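Local coordinates for dTDP-4-dehydrorhamnose 3,5-epimerase (Elizabethkingia anophelis NUHP1, PDB 6C46), which probably catalyses the epimerisation of dTDP-4-dehydro-6-deoxy-glucose at C3' and C5', giving dTDP-4-dehydro-rhamnose on the way to dTDP-L-rhamnose, at residues A[79-93]-A[107-121]. Sequence-based numbering, arbitrary orientation.
Sequences AKLVSCLEGRVWDVA and YGMELSAENKLQFYV
Between the two sheets of this cupin sandwich, Leu111 sets its CD1 methyl against both Val82 and Asp91, 3.7 Å from Val82 CG2 and equally far from Asp91 CB. Val82 also packs on Tyr140, the predicted proton donor. Phe119 enters from the other sheet. With its CG anti to the backbone N (chi1 -172°), its ring reaches across to the Asp91 carboxylate, whose OD2 lies in the ring plane 3.1 Å from Phe119 CD1; the two planes stand almost perpendicular, 86° apart. This places a carboxylate oxygen at the ring's electropositive rim, while Met109 SD sits 3.5 Å above the Phe119 ring plane, displaced toward the rim, and Ala93 CB packs near CE1. Asp91 OD1 is hydrogen-bonded to His127.

On the outer face of the hairpin, Arg88 grips Glu110 side-on: NE bonds OE1 almost straight (177°, 2.9 Å) and NH2 bonds OE2. Both acceptors lie near the guanidinium plane, yet are met from above the carboxylate plane. Beside them the Trp90 indole lies along the backbone of Gly108 and Met109, with Met109 C over one face, 3.5 Å from Trp90 CE3, and Lys166 adds a cation-pi contact.

Behind these side chains stand two antiparallel pairings, 80-84 with 118-121 and 88-93 with 107-112. Where the chain turns from one sheet into the other at Leu85, a water takes the Cys84 N-H, while Asn115 OD1 receives Ser112 N and Leu117 N from opposite faces of its amide. Strand 80-86 lies between 118-121 and 135-142 in one sheet, and 88-95 between 106-112 and 125-131 in the other.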
loop_
_atom_site.group_PDB
_atom_site.type_symbol
_atom_site.label_atom_id
_atom_site.label_comp_id
_atom_site.label_asym_id
_atom_site.label_seq_id
_atom_site.Cartn_x
_atom_site.Cartn_y
_atom_site.Cartn_z
ATOM N N ALA A 79 10.274 6.306 9.864
ATOM C CA ALA A 79 8.885 6.723 9.995
ATOM C C ALA A 79 8.001 5.647 9.382
ATOM O O ALA A 79 8.386 5.015 8.394
ATOM C CB ALA A 79 8.643 8.074 9.300
ATOM N N LYS A 80 6.820 5.425 9.982
ATOM C CA LYS A 80 5.924 4.344 9.589
ATOM C C LYS A 80 4.530 4.894 9.330
ATOM O O LYS A 80 4.013 5.671 10.134
ATOM C CB LYS A 80 5.873 3.251 10.663
ATOM C CG LYS A 80 7.236 2.561 10.864
ATOM C CD LYS A 80 7.327 1.780 12.182
ATOM C CE LYS A 80 8.743 1.211 12.398
ATOM N NZ LYS A 80 8.963 0.715 13.828
ATOM N N LEU A 81 3.931 4.496 8.207
ATOM C CA LEU A 81 2.539 4.806 7.892
ATOM C C LEU A 81 1.809 3.479 7.892
ATOM O O LEU A 81 2.047 2.641 7.017
ATOM C CB LEU A 81 2.416 5.494 6.535
ATOM C CG LEU A 81 1.013 5.952 6.152
ATOM C CD1 LEU A 81 0.472 6.990 7.131
ATOM C CD2 LEU A 81 1.091 6.514 4.733
ATOM N N VAL A 82 0.951 3.266 8.880
ATOM C CA VAL A 82 0.442 1.928 9.123
ATOM C C VAL A 82 -1.069 1.908 8.975
ATOM O O VAL A 82 -1.759 2.907 9.209
ATOM C CB VAL A 82 0.884 1.416 10.518
ATOM C CG1 VAL A 82 2.396 1.479 10.660
ATOM C CG2 VAL A 82 0.291 2.259 11.615
ATOM N N SER A 83 -1.586 0.755 8.558
ATOM C CA SER A 83 -3.028 0.580 8.448
ATOM C C SER A 83 -3.331 -0.903 8.502
ATOM O O SER A 83 -2.438 -1.748 8.464
ATOM C CB SER A 83 -3.587 1.211 7.164
ATOM O OG SER A 83 -2.975 0.642 6.002
ATOM N N CYS A 84 -4.617 -1.211 8.597
ATOM C CA CYS A 84 -5.069 -2.587 8.705
ATOM C C CYS A 84 -5.911 -2.893 7.477
ATOM O O CYS A 84 -6.907 -2.207 7.226
ATOM C CB CYS A 84 -5.855 -2.785 10.002
ATOM S SG CYS A 84 -6.543 -4.403 10.158
ATOM N N LEU A 85 -5.470 -3.865 6.675
ATOM C CA LEU A 85 -6.156 -4.223 5.442
ATOM C C LEU A 85 -7.248 -5.264 5.634
ATOM O O LEU A 85 -8.092 -5.431 4.743
ATOM C CB LEU A 85 -5.155 -4.774 4.414
ATOM C CG LEU A 85 -3.956 -3.855 4.157
ATOM C CD1 LEU A 85 -3.053 -4.454 3.065
ATOM C CD2 LEU A 85 -4.427 -2.471 3.777
ATOM N N GLU A 86 -7.212 -6.028 6.717
ATOM C CA GLU A 86 -8.257 -7.009 7.006
ATOM C C GLU A 86 -8.320 -7.164 8.521
ATOM O O GLU A 86 -7.272 -7.241 9.162
ATOM C CB GLU A 86 -7.967 -8.363 6.330
ATOM C CG GLU A 86 -9.067 -9.417 6.516
ATOM C CD GLU A 86 -8.663 -10.822 6.051
ATOM O OE1 GLU A 86 -7.531 -11.003 5.538
ATOM O OE2 GLU A 86 -9.486 -11.752 6.211
ATOM N N GLY A 87 -9.519 -7.200 9.082
ATOM C CA GLY A 87 -9.644 -7.370 10.521
ATOM C C GLY A 87 -9.487 -6.059 11.279
ATOM O O GLY A 87 -9.787 -4.971 10.775
ATOM N N ARG A 88 -9.013 -6.173 12.517
ATOM C CA ARG A 88 -8.899 -5.031 13.414
ATOM C C ARG A 88 -7.648 -5.187 14.262
ATOM O O ARG A 88 -7.389 -6.277 14.789
ATOM C CB ARG A 88 -10.118 -4.929 14.364
ATOM C CG ARG A 88 -11.491 -4.850 13.721
ATOM C CD ARG A 88 -12.589 -5.207 14.778
ATOM N NE ARG A 88 -12.474 -4.359 15.966
ATOM C CZ ARG A 88 -12.588 -4.768 17.227
ATOM N NH1 ARG A 88 -12.824 -6.048 17.519
ATOM N NH2 ARG A 88 -12.477 -3.873 18.202
ATOM N N VAL A 89 -6.895 -4.098 14.434
ATOM C CA VAL A 89 -5.765 -4.085 15.362
ATOM C C VAL A 89 -5.842 -2.845 16.246
ATOM O O VAL A 89 -6.491 -1.848 15.914
ATOM C CB VAL A 89 -4.392 -4.116 14.664
ATOM C CG1 VAL A 89 -4.259 -5.342 13.732
ATOM C CG2 VAL A 89 -4.138 -2.779 13.913
ATOM N N TRP A 90 -5.182 -2.937 17.397
ATOM C CA TRP A 90 -4.938 -1.788 18.264
ATOM C C TRP A 90 -3.462 -1.452 18.134
ATOM O O TRP A 90 -2.604 -2.292 18.414
ATOM C CB TRP A 90 -5.311 -2.083 19.718
ATOM C CG TRP A 90 -5.196 -0.877 20.625
ATOM C CD1 TRP A 90 -4.161 -0.564 21.462
ATOM C CD2 TRP A 90 -6.163 0.167 20.770
ATOM N NE1 TRP A 90 -4.427 0.618 22.118
ATOM C CE2 TRP A 90 -5.650 1.086 21.713
ATOM C CE3 TRP A 90 -7.413 0.415 20.191
ATOM C CZ2 TRP A 90 -6.346 2.235 22.096
ATOM C CZ3 TRP A 90 -8.109 1.558 20.578
ATOM C CH2 TRP A 90 -7.568 2.452 21.522
ATOM N N ASP A 91 -3.170 -0.240 17.695
ATOM C CA ASP A 91 -1.830 0.175 17.320
ATOM C C ASP A 91 -1.365 1.259 18.283
ATOM O O ASP A 91 -2.129 2.176 18.578
ATOM C CB ASP A 91 -1.833 0.725 15.906
ATOM C CG ASP A 91 -0.446 0.895 15.363
ATOM O OD1 ASP A 91 0.041 -0.020 14.652
ATOM O OD2 ASP A 91 0.167 1.930 15.685
ATOM N N VAL A 92 -0.111 1.175 18.753
ATOM C CA VAL A 92 0.400 2.092 19.780
ATOM C C VAL A 92 1.719 2.703 19.324
ATOM O O VAL A 92 2.581 2.002 18.787
ATOM C CB VAL A 92 0.603 1.363 21.131
ATOM C CG1 VAL A 92 1.264 2.291 22.134
ATOM C CG2 VAL A 92 -0.740 0.864 21.685
ATOM N N ALA A 93 1.870 4.007 19.528
ATOM C CA ALA A 93 3.113 4.722 19.271
ATOM C C ALA A 93 3.591 5.384 20.558
ATOM O O ALA A 93 2.773 5.807 21.382
ATOM C CB ALA A 93 2.932 5.780 18.179
ATOM N N TYR A 107 0.286 6.849 22.617
ATOM C CA TYR A 107 -1.045 7.010 22.048
ATOM C C TYR A 107 -1.423 5.740 21.307
ATOM O O TYR A 107 -0.608 5.180 20.569
ATOM C CB TYR A 107 -1.103 8.212 21.097
ATOM C CG TYR A 107 -2.487 8.437 20.494
ATOM C CD1 TYR A 107 -3.520 8.974 21.260
ATOM C CD2 TYR A 107 -2.742 8.142 19.176
ATOM C CE1 TYR A 107 -4.789 9.190 20.713
ATOM C CE2 TYR A 107 -4.006 8.357 18.622
ATOM C CZ TYR A 107 -5.010 8.876 19.388
ATOM O OH TYR A 107 -6.245 9.072 18.818
ATOM N N GLY A 108 -2.640 5.276 21.519
ATOM C CA GLY A 108 -3.120 4.088 20.842
ATOM C C GLY A 108 -4.439 4.355 20.152
ATOM O O GLY A 108 -5.217 5.211 20.568
ATOM N N MET A 109 -4.706 3.568 19.115
ATOM C CA MET A 109 -5.937 3.717 18.351
ATOM C C MET A 109 -6.214 2.436 17.583
ATOM O O MET A 109 -5.293 1.684 17.237
ATOM C CB MET A 109 -5.827 4.895 17.372
ATOM C CG MET A 109 -4.774 4.635 16.283
ATOM S SD MET A 109 -4.747 5.923 15.035
ATOM C CE MET A 109 -6.381 5.705 14.298
ATOM N N GLU A 110 -7.495 2.220 17.276
ATOM C CA GLU A 110 -7.893 1.067 16.477
ATOM C C GLU A 110 -7.735 1.377 14.989
ATOM O O GLU A 110 -8.214 2.407 14.499
ATOM C CB GLU A 110 -9.345 0.658 16.782
ATOM C CG GLU A 110 -9.814 -0.509 15.886
ATOM C CD GLU A 110 -11.120 -1.157 16.328
ATOM O OE1 GLU A 110 -11.919 -1.535 15.443
ATOM O OE2 GLU A 110 -11.351 -1.296 17.548
ATOM N N LEU A 111 -7.056 0.491 14.273
ATOM C CA LEU A 111 -6.982 0.522 12.818
ATOM C C LEU A 111 -7.726 -0.701 12.299
ATOM O O LEU A 111 -7.525 -1.808 12.811
ATOM C CB LEU A 111 -5.520 0.503 12.348
ATOM C CG LEU A 111 -4.666 1.647 12.899
ATOM C CD1 LEU A 111 -3.191 1.444 12.556
ATOM C CD2 LEU A 111 -5.137 2.995 12.345
ATOM N N SER A 112 -8.584 -0.517 11.298
ATOM C CA SER A 112 -9.369 -1.645 10.822
ATOM C C SER A 112 -9.597 -1.528 9.315
ATOM O O SER A 112 -9.482 -0.450 8.724
ATOM C CB SER A 112 -10.718 -1.726 11.568
ATOM O OG SER A 112 -11.598 -0.671 11.179
ATOM N N ALA A 113 -9.929 -2.658 8.698
ATOM C CA ALA A 113 -10.304 -2.615 7.291
ATOM C C ALA A 113 -11.533 -1.757 7.119
ATOM O O ALA A 113 -11.654 -1.010 6.142
ATOM C CB ALA A 113 -10.569 -4.025 6.767
ATOM N N GLU A 114 -12.438 -1.827 8.093
ATOM C CA GLU A 114 -13.661 -1.046 8.025
ATOM C C GLU A 114 -13.375 0.440 8.148
ATOM O O GLU A 114 -13.937 1.236 7.386
ATOM C CB GLU A 114 -14.635 -1.498 9.114
ATOM C CG GLU A 114 -15.958 -0.760 9.087
ATOM C CD GLU A 114 -16.995 -1.366 10.020
ATOM O OE1 GLU A 114 -16.611 -1.935 11.068
ATOM O OE2 GLU A 114 -18.202 -1.274 9.698
ATOM N N ASN A 115 -12.516 0.859 9.092
ATOM C CA ASN A 115 -12.423 2.308 9.276
ATOM C C ASN A 115 -11.442 2.970 8.325
ATOM O O ASN A 115 -11.457 4.203 8.208
ATOM C CB ASN A 115 -12.148 2.697 10.760
ATOM C CG ASN A 115 -10.729 2.373 11.292
ATOM O OD1 ASN A 115 -9.737 2.230 10.564
ATOM N ND2 ASN A 115 -10.645 2.291 12.623
ATOM N N LYS A 116 -10.606 2.189 7.628
ATOM C CA LYS A 116 -9.720 2.689 6.575
ATOM C C LYS A 116 -8.735 3.739 7.072
ATOM O O LYS A 116 -8.101 4.441 6.264
ATOM C CB LYS A 116 -10.528 3.257 5.404
ATOM C CG LYS A 116 -11.571 2.299 4.859
ATOM C CD LYS A 116 -12.383 2.969 3.714
ATOM C CE LYS A 116 -13.557 2.106 3.250
ATOM N NZ LYS A 116 -14.581 1.871 4.301
ATOM N N LEU A 117 -8.541 3.837 8.383
ATOM C CA LEU A 117 -7.625 4.835 8.911
ATOM C C LEU A 117 -6.164 4.442 8.695
ATOM O O LEU A 117 -5.801 3.263 8.656
ATOM C CB LEU A 117 -7.879 5.034 10.412
ATOM C CG LEU A 117 -9.267 5.613 10.759
ATOM C CD1 LEU A 117 -9.506 5.724 12.304
ATOM C CD2 LEU A 117 -9.440 6.976 10.101
ATOM N N GLN A 118 -5.308 5.453 8.593
ATOM C CA GLN A 118 -3.869 5.248 8.634
ATOM C C GLN A 118 -3.286 6.070 9.773
ATOM O O GLN A 118 -3.797 7.140 10.111
ATOM C CB GLN A 118 -3.201 5.678 7.343
ATOM C CG GLN A 118 -3.707 4.942 6.108
ATOM C CD GLN A 118 -3.268 5.699 4.888
ATOM O OE1 GLN A 118 -2.183 5.466 4.380
ATOM N NE2 GLN A 118 -4.083 6.672 4.458
ATOM N N PHE A 119 -2.166 5.596 10.300
ATOM C CA PHE A 119 -1.533 6.184 11.476
ATOM C C PHE A 119 -0.093 6.471 11.078
ATOM O O PHE A 119 0.618 5.561 10.629
ATOM C CB PHE A 119 -1.625 5.192 12.644
ATOM C CG PHE A 119 -1.170 5.723 13.990
ATOM C CD1 PHE A 119 -0.593 4.856 14.914
ATOM C CD2 PHE A 119 -1.383 7.031 14.361
ATOM C CE1 PHE A 119 -0.209 5.307 16.189
ATOM C CE2 PHE A 119 -1.000 7.488 15.615
ATOM C CZ PHE A 119 -0.403 6.622 16.532
ATOM N N TYR A 120 0.314 7.737 11.159
ATOM C CA TYR A 120 1.675 8.141 10.796
ATOM C C TYR A 120 2.501 8.277 12.069
ATOM O O TYR A 120 2.199 9.122 12.911
ATOM C CB TYR A 120 1.712 9.464 10.021
ATOM C CG TYR A 120 3.141 9.968 9.829
ATOM C CD1 TYR A 120 3.984 9.373 8.892
ATOM C CD2 TYR A 120 3.663 11.011 10.613
ATOM C CE1 TYR A 120 5.296 9.805 8.727
ATOM C CE2 TYR A 120 4.998 11.451 10.459
ATOM C CZ TYR A 120 5.794 10.842 9.507
ATOM O OH TYR A 120 7.103 11.234 9.319
ATOM N N VAL A 121 3.543 7.461 12.189
ATOM C CA VAL A 121 4.428 7.356 13.345
ATOM C C VAL A 121 5.790 7.916 12.925
ATOM O O VAL A 121 6.494 7.285 12.112
ATOM C CB VAL A 121 4.573 5.895 13.804
ATOM C CG1 VAL A 121 5.416 5.825 15.049
ATOM C CG2 VAL A 121 3.200 5.237 14.040
HETATM O O HOH W 1 -6.825 0.759 8.802
HETATM O O HOH W 2 -12.545 -4.245 9.997
#